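Local structure of leucine-rich repeat protein (Bacteroides thetaiotaomicron, 4ECN) at residues Gly131-Lys136 and Val209-Gly214; Ala531-Asp536 and Gly556-Glu561; Leu59-Tyr64 and Tyr71-Asp76. The protein is of unknown function but, as an extracellular protein built of two DUF4458 domains and leucine-rich repeats, probably binds other proteins. All blocks are in the same frame, centred on the assembly; numbering follows the deposited sequence.

Taken from the N terminus, the three contacts follow one another in series; none encloses or crosses another. Contact 3 comes first and closes the shortest loop, six residues between Leu59-Tyr64 and Tyr71-Asp76, within the first DUF4458 range. Contact 1 then spans 72 residues, joining the start of the second DUF4458 range to a strand late in it. The centres of these two lie about 26 Å apart, on the same side of the chain's centre. Contact 2, about 65 Å from contact 1 between centres, belongs to the leucine-rich repeat part, where 19 residues separate a helix from the turn after the next strand of the long sheet.

Contact 1 of 3, residues Gly131-Lys136 and Val209-Gly214; sequences GTVTFK and VWLPAG
Thr132 and Trp210 are brought together by matching first torsions: CG2 of Thr132 and CG of Trp210 (chi1 -78°) each stand anti to their own carbonyl carbon, and the two side chains leave their strands side by side, pointing the same way. The threonine methyl therefore rides over one face of the indole. Its CG2 lies 3.6 Å from the centroid of the Trp210 five-membered ring, 13° off the normal, a CH-pi contact displaced toward the rim of the whole ring system. The pair is the non-hydrogen-bonded rung of a short antiparallel ladder. On one side of it Gly131 N gives an almost straight bond to Leu211 O (3.0 Å), while the return bond from Leu211 N to Gly131 O is more bent, its donor tilted from the carbonyl plane. On the other side Val133 and Val209 exchange two backbone bonds, and the CA of Thr132 turns its hydrogen to Val209 O. The N-to-C directions of the two short segments lie 125° apart, a strongly splayed antiparallel pair, and pairing between them covers three residues.

The face bearing Val133, Val209 and Leu211 is apolar. Val133 CG2 reaches Leu211 CD1 at 4.0 Å, while Val209 CG2 approaches the edge of the Phe135 ring, 4.0 Å from its CE2. Val133 CG1, of the same strand as Phe135, sits over one face of that ring, offset toward its rim.

In the sheet, strand 251-259 runs parallel along the far flank of strand 130-139, and strand 170-179 pairs with 202-212. Val162 of strand 157-164 and Phe244 of strand 244-246 pack on Leu211 from other strands of the sheet. On the Thr132 and Trp210 face, the indole meets the ring of Tyr91, from strand 83-93 of the preceding DUF4458 range.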
loop_
_atom_site.group_PDB
_atom_site.type_symbol
_atom_site.label_atom_id
_atom_site.label_comp_id
_atom_site.label_asym_id
_atom_site.label_seq_id
_atom_site.Cartn_x
_atom_site.Cartn_y
_atom_site.Cartn_z
ATOM N N GLY A 131 -42.343 21.160 -12.014
ATOM C CA GLY A 131 -43.175 22.203 -11.435
ATOM C C GLY A 131 -42.228 23.238 -10.856
ATOM O O GLY A 131 -41.008 23.101 -11.027
ATOM N N THR A 132 -42.753 24.287 -10.180
ATOM C CA THR A 132 -41.885 25.317 -9.584
ATOM C C THR A 132 -42.204 25.454 -8.075
ATOM O O THR A 132 -43.274 25.042 -7.634
ATOM C CB THR A 132 -41.961 26.658 -10.328
ATOM O OG1 THR A 132 -43.315 27.080 -10.435
ATOM C CG2 THR A 132 -41.322 26.585 -11.718
ATOM N N VAL A 133 -41.236 25.961 -7.280
ATOM C CA VAL A 133 -41.351 26.041 -5.818
ATOM C C VAL A 133 -40.743 27.328 -5.267
ATOM O O VAL A 133 -39.744 27.823 -5.786
ATOM C CB VAL A 133 -40.651 24.799 -5.164
ATOM C CG1 VAL A 133 -40.241 25.044 -3.715
ATOM C CG2 VAL A 133 -41.537 23.564 -5.249
ATOM N N THR A 134 -41.334 27.823 -4.168
ATOM C CA THR A 134 -40.849 28.940 -3.361
ATOM C C THR A 134 -40.766 28.451 -1.934
ATOM O O THR A 134 -41.593 27.636 -1.512
ATOM C CB THR A 134 -41.706 30.200 -3.491
ATOM O OG1 THR A 134 -43.058 29.877 -3.147
ATOM C CG2 THR A 134 -41.618 30.833 -4.864
ATOM N N PHE A 135 -39.781 28.944 -1.188
ATOM C CA PHE A 135 -39.575 28.525 0.193
ATOM C C PHE A 135 -39.998 29.608 1.172
ATOM O O PHE A 135 -40.044 30.796 0.828
ATOM C CB PHE A 135 -38.098 28.149 0.413
ATOM C CG PHE A 135 -37.703 26.990 -0.468
ATOM C CD1 PHE A 135 -37.921 25.680 -0.058
ATOM C CD2 PHE A 135 -37.212 27.207 -1.750
ATOM C CE1 PHE A 135 -37.615 24.613 -0.897
ATOM C CE2 PHE A 135 -36.900 26.134 -2.584
ATOM C CZ PHE A 135 -37.090 24.852 -2.147
ATOM N N LYS A 136 -40.341 29.167 2.382
ATOM C CA LYS A 136 -40.739 29.986 3.507
ATOM C C LYS A 136 -39.951 29.505 4.705
ATOM O O LYS A 136 -40.160 28.380 5.200
ATOM C CB LYS A 136 -42.252 29.907 3.716
ATOM C CG LYS A 136 -42.807 30.671 4.910
ATOM C CD LYS A 136 -44.204 30.125 5.226
ATOM C CE LYS A 136 -44.922 30.782 6.377
ATOM N NZ LYS A 136 -45.368 32.152 6.029
ATOM N N VAL A 209 -37.876 27.965 -8.098
ATOM C CA VAL A 209 -36.896 27.010 -8.602
ATOM C C VAL A 209 -37.661 25.939 -9.355
ATOM O O VAL A 209 -38.858 25.835 -9.165
ATOM C CB VAL A 209 -35.977 26.435 -7.493
ATOM C CG1 VAL A 209 -35.264 27.554 -6.750
ATOM C CG2 VAL A 209 -36.732 25.534 -6.519
ATOM N N TRP A 210 -36.997 25.189 -10.243
ATOM C CA TRP A 210 -37.630 24.125 -11.027
ATOM C C TRP A 210 -37.260 22.773 -10.471
ATOM O O TRP A 210 -36.104 22.353 -10.602
ATOM C CB TRP A 210 -37.247 24.193 -12.525
ATOM C CG TRP A 210 -37.974 25.236 -13.315
ATOM C CD1 TRP A 210 -39.046 25.046 -14.136
ATOM C CD2 TRP A 210 -37.674 26.635 -13.362
ATOM N NE1 TRP A 210 -39.458 26.249 -14.662
ATOM C CE2 TRP A 210 -38.632 27.241 -14.204
ATOM C CE3 TRP A 210 -36.695 27.443 -12.752
ATOM C CZ2 TRP A 210 -38.635 28.617 -14.463
ATOM C CZ3 TRP A 210 -36.709 28.810 -12.998
ATOM C CH2 TRP A 210 -37.666 29.384 -13.847
ATOM N N LEU A 211 -38.242 22.080 -9.863
ATOM C CA LEU A 211 -38.073 20.727 -9.324
ATOM C C LEU A 211 -38.905 19.710 -10.093
ATOM O O LEU A 211 -40.032 20.030 -10.461
ATOM C CB LEU A 211 -38.470 20.658 -7.837
ATOM C CG LEU A 211 -37.613 21.363 -6.806
ATOM C CD1 LEU A 211 -38.240 21.224 -5.451
ATOM C CD2 LEU A 211 -36.198 20.801 -6.759
ATOM N N PRO A 212 -38.450 18.456 -10.293
ATOM C CA PRO A 212 -39.355 17.468 -10.929
ATOM C C PRO A 212 -40.599 17.231 -10.050
ATOM O O PRO A 212 -40.513 17.347 -8.820
ATOM C CB PRO A 212 -38.491 16.199 -11.050
ATOM C CG PRO A 212 -37.084 16.624 -10.774
ATOM C CD PRO A 212 -37.146 17.858 -9.929
ATOM N N ALA A 213 -41.763 16.946 -10.659
ATOM C CA ALA A 213 -42.974 16.680 -9.884
ATOM C C ALA A 213 -42.753 15.484 -8.962
ATOM O O ALA A 213 -42.174 14.470 -9.363
ATOM C CB ALA A 213 -44.157 16.438 -10.801
ATOM N N GLY A 214 -43.166 15.644 -7.716
ATOM C CA GLY A 214 -43.032 14.626 -6.687
ATOM C C GLY A 214 -43.188 15.237 -5.318
ATOM O O GLY A 214 -43.512 16.423 -5.195
#

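Contact 2 of 3, residues Ala531-Asp536 and Gly556-Glu561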
loop_
_atom_site.group_PDB
_atom_site.type_symbol
_atom_site.label_atom_id
_atom_site.label_comp_id
_atom_site.label_asym_id
_atom_site.label_seq_id
_atom_site.Cartn_x
_atom_site.Cartn_y
_atom_site.Cartn_z
ATOM N N ALA A 531 25.285 12.320 1.651
ATOM C CA ALA A 531 25.704 13.264 2.672
ATOM C C ALA A 531 24.504 13.723 3.491
ATOM O O ALA A 531 24.575 13.740 4.728
ATOM C CB ALA A 531 26.406 14.457 2.027
ATOM N N GLN A 532 23.386 14.041 2.801
ATOM C CA GLN A 532 22.188 14.549 3.445
ATOM C C GLN A 532 21.532 13.492 4.328
ATOM O O GLN A 532 21.123 13.815 5.434
ATOM C CB GLN A 532 21.197 15.065 2.398
ATOM C CG GLN A 532 20.009 15.851 2.959
ATOM C CD GLN A 532 20.387 16.976 3.879
ATOM O OE1 GLN A 532 21.199 17.848 3.548
ATOM N NE2 GLN A 532 19.789 16.981 5.061
ATOM N N LEU A 533 21.464 12.251 3.872
ATOM C CA LEU A 533 20.854 11.188 4.649
ATOM C C LEU A 533 21.642 10.927 5.926
ATOM O O LEU A 533 21.019 10.764 6.975
ATOM C CB LEU A 533 20.736 9.910 3.823
ATOM C CG LEU A 533 19.818 8.821 4.400
ATOM C CD1 LEU A 533 18.411 9.353 4.712
ATOM C CD2 LEU A 533 19.730 7.618 3.472
ATOM N N LYS A 534 22.998 10.940 5.858
ATOM C CA LYS A 534 23.876 10.709 7.017
ATOM C C LYS A 534 23.615 11.810 8.059
ATOM O O LYS A 534 23.451 11.510 9.233
ATOM C CB LYS A 534 25.366 10.641 6.589
ATOM C CG LYS A 534 26.330 10.208 7.701
ATOM C CD LYS A 534 27.782 10.260 7.270
ATOM C CE LYS A 534 28.711 9.842 8.388
ATOM N NZ LYS A 534 30.151 9.984 8.024
ATOM N N ALA A 535 23.493 13.053 7.605
ATOM C CA ALA A 535 23.155 14.190 8.452
ATOM C C ALA A 535 21.790 14.006 9.132
ATOM O O ALA A 535 21.676 14.156 10.347
ATOM C CB ALA A 535 23.137 15.456 7.616
ATOM N N ASP A 536 20.762 13.659 8.338
ATOM C CA ASP A 536 19.397 13.484 8.808
ATOM C C ASP A 536 19.312 12.365 9.850
ATOM O O ASP A 536 18.686 12.575 10.895
ATOM C CB ASP A 536 18.455 13.206 7.631
ATOM C CG ASP A 536 18.028 14.436 6.831
ATOM O OD1 ASP A 536 18.122 15.581 7.376
ATOM O OD2 ASP A 536 17.500 14.254 5.703
ATOM N N GLY A 556 15.459 1.621 3.730
ATOM C CA GLY A 556 15.951 0.905 2.563
ATOM C C GLY A 556 15.759 1.661 1.267
ATOM O O GLY A 556 15.009 2.630 1.229
ATOM N N TYR A 557 16.448 1.228 0.198
ATOM C CA TYR A 557 16.383 1.781 -1.161
ATOM C C TYR A 557 16.690 3.262 -1.179
ATOM O O TYR A 557 16.042 4.018 -1.896
ATOM C CB TYR A 557 15.014 1.530 -1.787
ATOM C CG TYR A 557 14.687 0.065 -1.942
ATOM C CD1 TYR A 557 15.031 -0.625 -3.100
ATOM C CD2 TYR A 557 14.023 -0.633 -0.934
ATOM C CE1 TYR A 557 14.731 -1.974 -3.251
ATOM C CE2 TYR A 557 13.726 -1.987 -1.072
ATOM C CZ TYR A 557 14.081 -2.651 -2.235
ATOM O OH TYR A 557 13.757 -3.967 -2.416
ATOM N N ASN A 558 17.713 3.661 -0.403
ATOM C CA ASN A 558 18.183 5.026 -0.275
ATOM C C ASN A 558 19.636 5.119 -0.714
ATOM O O ASN A 558 20.085 4.250 -1.457
ATOM C CB ASN A 558 17.987 5.515 1.135
ATOM C CG ASN A 558 16.599 5.989 1.384
ATOM O OD1 ASN A 558 16.024 6.710 0.574
ATOM N ND2 ASN A 558 16.054 5.641 2.537
ATOM N N ASN A 559 20.346 6.202 -0.343
ATOM C CA ASN A 559 21.681 6.481 -0.857
ATOM C C ASN A 559 22.773 6.531 0.206
ATOM O O ASN A 559 23.894 6.971 -0.118
ATOM C CB ASN A 559 21.665 7.844 -1.581
ATOM C CG ASN A 559 20.847 7.878 -2.845
ATOM O OD1 ASN A 559 20.719 6.878 -3.576
ATOM N ND2 ASN A 559 20.300 9.045 -3.150
ATOM N N LEU A 560 22.498 6.052 1.434
ATOM C CA LEU A 560 23.504 6.095 2.495
ATOM C C LEU A 560 24.815 5.368 2.096
ATOM O O LEU A 560 24.770 4.239 1.618
ATOM C CB LEU A 560 22.958 5.479 3.786
ATOM C CG LEU A 560 23.713 5.906 5.025
ATOM C CD1 LEU A 560 23.423 7.350 5.358
ATOM C CD2 LEU A 560 23.435 4.988 6.178
ATOM N N GLU A 561 25.966 6.025 2.290
ATOM C CA GLU A 561 27.269 5.417 2.017
ATOM C C GLU A 561 28.014 5.106 3.348
ATOM O O GLU A 561 28.768 4.123 3.423
ATOM C CB GLU A 561 28.125 6.316 1.100
ATOM C CG GLU A 561 27.602 6.414 -0.333
ATOM C CD GLU A 561 28.299 7.362 -1.296
ATOM O OE1 GLU A 561 29.458 7.762 -1.042
ATOM O OE2 GLU A 561 27.678 7.687 -2.331
#
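Leu533 reaches from its helix across to Leu560 and Asn558 in the turn Gly556-Glu561. Its CG stands anti to the backbone N (chi1 -166°), which directs the side chain at this turn; there it crosses the side chains of both partners at about a right angle. Leu533 CB lies 4.0 Å from Leu560 CD1, and CG keeps the same company. The tip methyl CD2 makes the most contacts: Leu533 CD2 lies 3.6 Å from Asn558 CB and rests against the backbone beyond, 3.8 Å from Leu560 N. Leu533 CD2 also touches Leu560 CB at 3.9 Å. Leu560 answers with its own methyl: Leu560 CD1 lies against the helix backbone, 3.6 Å from Lys534 N, and brushes Lys534 CB. The two leucines thus interlock, each tip laid on the other's main chain or its neighbour's.

Polar ends turn elsewhere. The extended Lys534 chain leads away to a salt bridge with Glu562. Asn558, touched mainly at CB, has its amide held by the turn of the preceding strand: OD1 accepts from Asn525 N and ND2 gives to Ile522 O. Leu560 N is bound by Asn583 OD1, from the following turn. Such a ladder of asparagines passing from turn to turn beside a parallel sheet, with leucines pointing inward to a helix on the return path, is the hallmark of the leucine-rich repeat solenoid.

Contact 3 of 3, residues Leu59-Tyr64 and Tyr71-Asp76; sequences LLLNAY and YGLRSD
Tyr64 lies flat on Gly72, and this is the tightly packed end of the contact. The ring is turned there by a first torsion of 59°, with CG between the backbone N and the carbonyl carbon, and Gly72 CA sits over its centre, 3.6 Å from the centroid in a CH-pi contact. Arg74 N lies at the ring edge, and Tyr64 CE1 is 3.6 Å from Arg74 CB. Gly72 has a positive phi, which by itself favours glycine. Its carbonyl oxygen takes the Tyr64 N-H, from above the carbonyl plane, and Tyr64 OH is hydrogen-bonded to Glu70 OE1. With an alanine in place of Tyr64, the Gly72 corner would probably lose its flat cover and Glu70 be left without this partner.

Leu73 is buried too: its CD1 meets Leu61 CD2 at 3.7 Å, and Leu17 of strand 10-18 packs on it. The solvent side is at Ala63 and Leu60, both exposed; Ala63 CB touches Leu73 CD2 at 3.9 Å, and Leu60 runs beside Asp76. The face carrying Asn62 and Arg74 is polar and partly exposed but well bonded. Here Arg74 O accepts both the backbone N-H of Asn62 and, above its carbonyl plane, ND2 of the same residue at 3.2 Å. That amide also gives a straight bond to Asp76 OD1 (3.2 Å from ND2 of Asn62), met from above the carboxylate plane, and two acceptors probably restrain its rotation. The Arg74 guanidinium lies nearly parallel to the amide, 8° apart, with NH2 3.5 Å from Asn62 CB. Beyond, Leu60 O accepts from Asp76 N.

Antiparallel pairing of strands 54-63 and 73-81 across a short connection makes a beta hairpin, part of the sheet of the first DUF4458 domain, a member of the transthyretin clan.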
loop_
_atom_site.group_PDB
_atom_site.type_symbol
_atom_site.label_atom_id
_atom_site.label_comp_id
_atom_site.label_asym_id
_atom_site.label_seq_id
_atom_site.Cartn_x
_atom_site.Cartn_y
_atom_site.Cartn_z
ATOM N N LEU A 59 -40.669 36.726 -24.643
ATOM C CA LEU A 59 -40.467 36.747 -26.098
ATOM C C LEU A 59 -41.530 35.903 -26.787
ATOM O O LEU A 59 -42.112 35.023 -26.159
ATOM C CB LEU A 59 -39.056 36.231 -26.480
ATOM C CG LEU A 59 -37.861 37.093 -26.082
ATOM C CD1 LEU A 59 -36.607 36.267 -25.994
ATOM C CD2 LEU A 59 -37.685 38.284 -27.007
ATOM N N LEU A 60 -41.767 36.154 -28.078
ATOM C CA LEU A 60 -42.736 35.392 -28.866
ATOM C C LEU A 60 -42.049 34.237 -29.610
ATOM O O LEU A 60 -40.858 34.311 -29.934
ATOM C CB LEU A 60 -43.474 36.305 -29.878
ATOM C CG LEU A 60 -44.351 37.440 -29.335
ATOM C CD1 LEU A 60 -44.404 38.600 -30.311
ATOM C CD2 LEU A 60 -45.748 36.955 -28.992
ATOM N N LEU A 61 -42.821 33.180 -29.880
ATOM C CA LEU A 61 -42.407 32.000 -30.629
ATOM C C LEU A 61 -42.842 32.108 -32.089
ATOM O O LEU A 61 -44.005 32.411 -32.376
ATOM C CB LEU A 61 -43.007 30.727 -29.994
ATOM C CG LEU A 61 -42.154 29.885 -29.039
ATOM C CD1 LEU A 61 -41.587 30.703 -27.922
ATOM C CD2 LEU A 61 -42.965 28.740 -28.453
ATOM N N ASN A 62 -41.907 31.868 -33.005
ATOM C CA ASN A 62 -42.150 31.842 -34.446
ATOM C C ASN A 62 -42.118 30.378 -34.884
ATOM O O ASN A 62 -41.160 29.669 -34.548
ATOM C CB ASN A 62 -41.125 32.708 -35.210
ATOM C CG ASN A 62 -41.060 34.158 -34.779
ATOM O OD1 ASN A 62 -41.858 35.004 -35.206
ATOM N ND2 ASN A 62 -40.066 34.486 -33.961
ATOM N N ALA A 63 -43.167 29.899 -35.576
ATOM C CA ALA A 63 -43.206 28.491 -35.975
ATOM C C ALA A 63 -42.660 28.277 -37.400
ATOM O O ALA A 63 -42.980 29.029 -38.324
ATOM C CB ALA A 63 -44.622 27.950 -35.872
ATOM N N TYR A 64 -41.819 27.238 -37.540
ATOM C CA TYR A 64 -41.202 26.769 -38.784
ATOM C C TYR A 64 -41.450 25.238 -38.913
ATOM O O TYR A 64 -42.204 24.676 -38.108
ATOM C CB TYR A 64 -39.693 27.134 -38.849
ATOM C CG TYR A 64 -38.836 26.576 -37.729
ATOM C CD1 TYR A 64 -38.666 27.276 -36.539
ATOM C CD2 TYR A 64 -38.133 25.387 -37.890
ATOM C CE1 TYR A 64 -37.867 26.775 -35.511
ATOM C CE2 TYR A 64 -37.334 24.873 -36.869
ATOM C CZ TYR A 64 -37.203 25.573 -35.679
ATOM O OH TYR A 64 -36.431 25.075 -34.657
ATOM N N TYR A 71 -38.568 21.033 -32.358
ATOM C CA TYR A 71 -40.012 21.182 -32.114
ATOM C C TYR A 71 -40.640 22.168 -33.122
ATOM O O TYR A 71 -41.867 22.279 -33.185
ATOM C CB TYR A 71 -40.326 21.636 -30.662
ATOM C CG TYR A 71 -40.459 20.509 -29.653
ATOM C CD1 TYR A 71 -41.588 19.693 -29.630
ATOM C CD2 TYR A 71 -39.503 20.321 -28.659
ATOM C CE1 TYR A 71 -41.721 18.661 -28.697
ATOM C CE2 TYR A 71 -39.632 19.303 -27.712
ATOM C CZ TYR A 71 -40.734 18.466 -27.743
ATOM O OH TYR A 71 -40.853 17.461 -26.811
ATOM N N GLY A 72 -39.799 22.851 -33.896
ATOM C CA GLY A 72 -40.230 23.799 -34.915
ATOM C C GLY A 72 -40.756 25.110 -34.369
ATOM O O GLY A 72 -41.742 25.640 -34.890
ATOM N N LEU A 73 -40.108 25.637 -33.304
ATOM C CA LEU A 73 -40.458 26.915 -32.664
ATOM C C LEU A 73 -39.180 27.689 -32.344
ATOM O O LEU A 73 -38.282 27.138 -31.697
ATOM C CB LEU A 73 -41.317 26.720 -31.399
ATOM C CG LEU A 73 -42.733 26.148 -31.586
ATOM C CD1 LEU A 73 -43.236 25.496 -30.312
ATOM C CD2 LEU A 73 -43.716 27.197 -32.132
ATOM N N ARG A 74 -39.082 28.944 -32.866
ATOM C CA ARG A 74 -37.927 29.838 -32.724
ATOM C C ARG A 74 -38.348 31.174 -32.106
ATOM O O ARG A 74 -39.366 31.743 -32.478
ATOM C CB ARG A 74 -37.246 30.065 -34.086
ATOM C CG ARG A 74 -35.974 30.924 -34.037
ATOM C CD ARG A 74 -35.543 31.431 -35.407
ATOM N NE ARG A 74 -36.663 31.981 -36.185
ATOM C CZ ARG A 74 -37.140 33.221 -36.073
ATOM N NH1 ARG A 74 -36.596 34.076 -35.211
ATOM N NH2 ARG A 74 -38.169 33.611 -36.814
ATOM N N SER A 75 -37.533 31.676 -31.178
ATOM C CA SER A 75 -37.761 32.912 -30.435
ATOM C C SER A 75 -37.309 34.168 -31.193
ATOM O O SER A 75 -36.327 34.128 -31.945
ATOM C CB SER A 75 -37.006 32.842 -29.110
ATOM O OG SER A 75 -36.977 34.073 -28.410
ATOM N N ASP A 76 -38.006 35.301 -30.925
ATOM C CA ASP A 76 -37.666 36.639 -31.417
ATOM C C ASP A 76 -36.295 37.071 -30.863
ATOM O O ASP A 76 -35.872 36.553 -29.823
ATOM C CB ASP A 76 -38.748 37.671 -30.995
ATOM C CG ASP A 76 -40.065 37.740 -31.769
ATOM O OD1 ASP A 76 -40.042 37.550 -33.006
ATOM O OD2 ASP A 76 -41.084 38.155 -31.166
#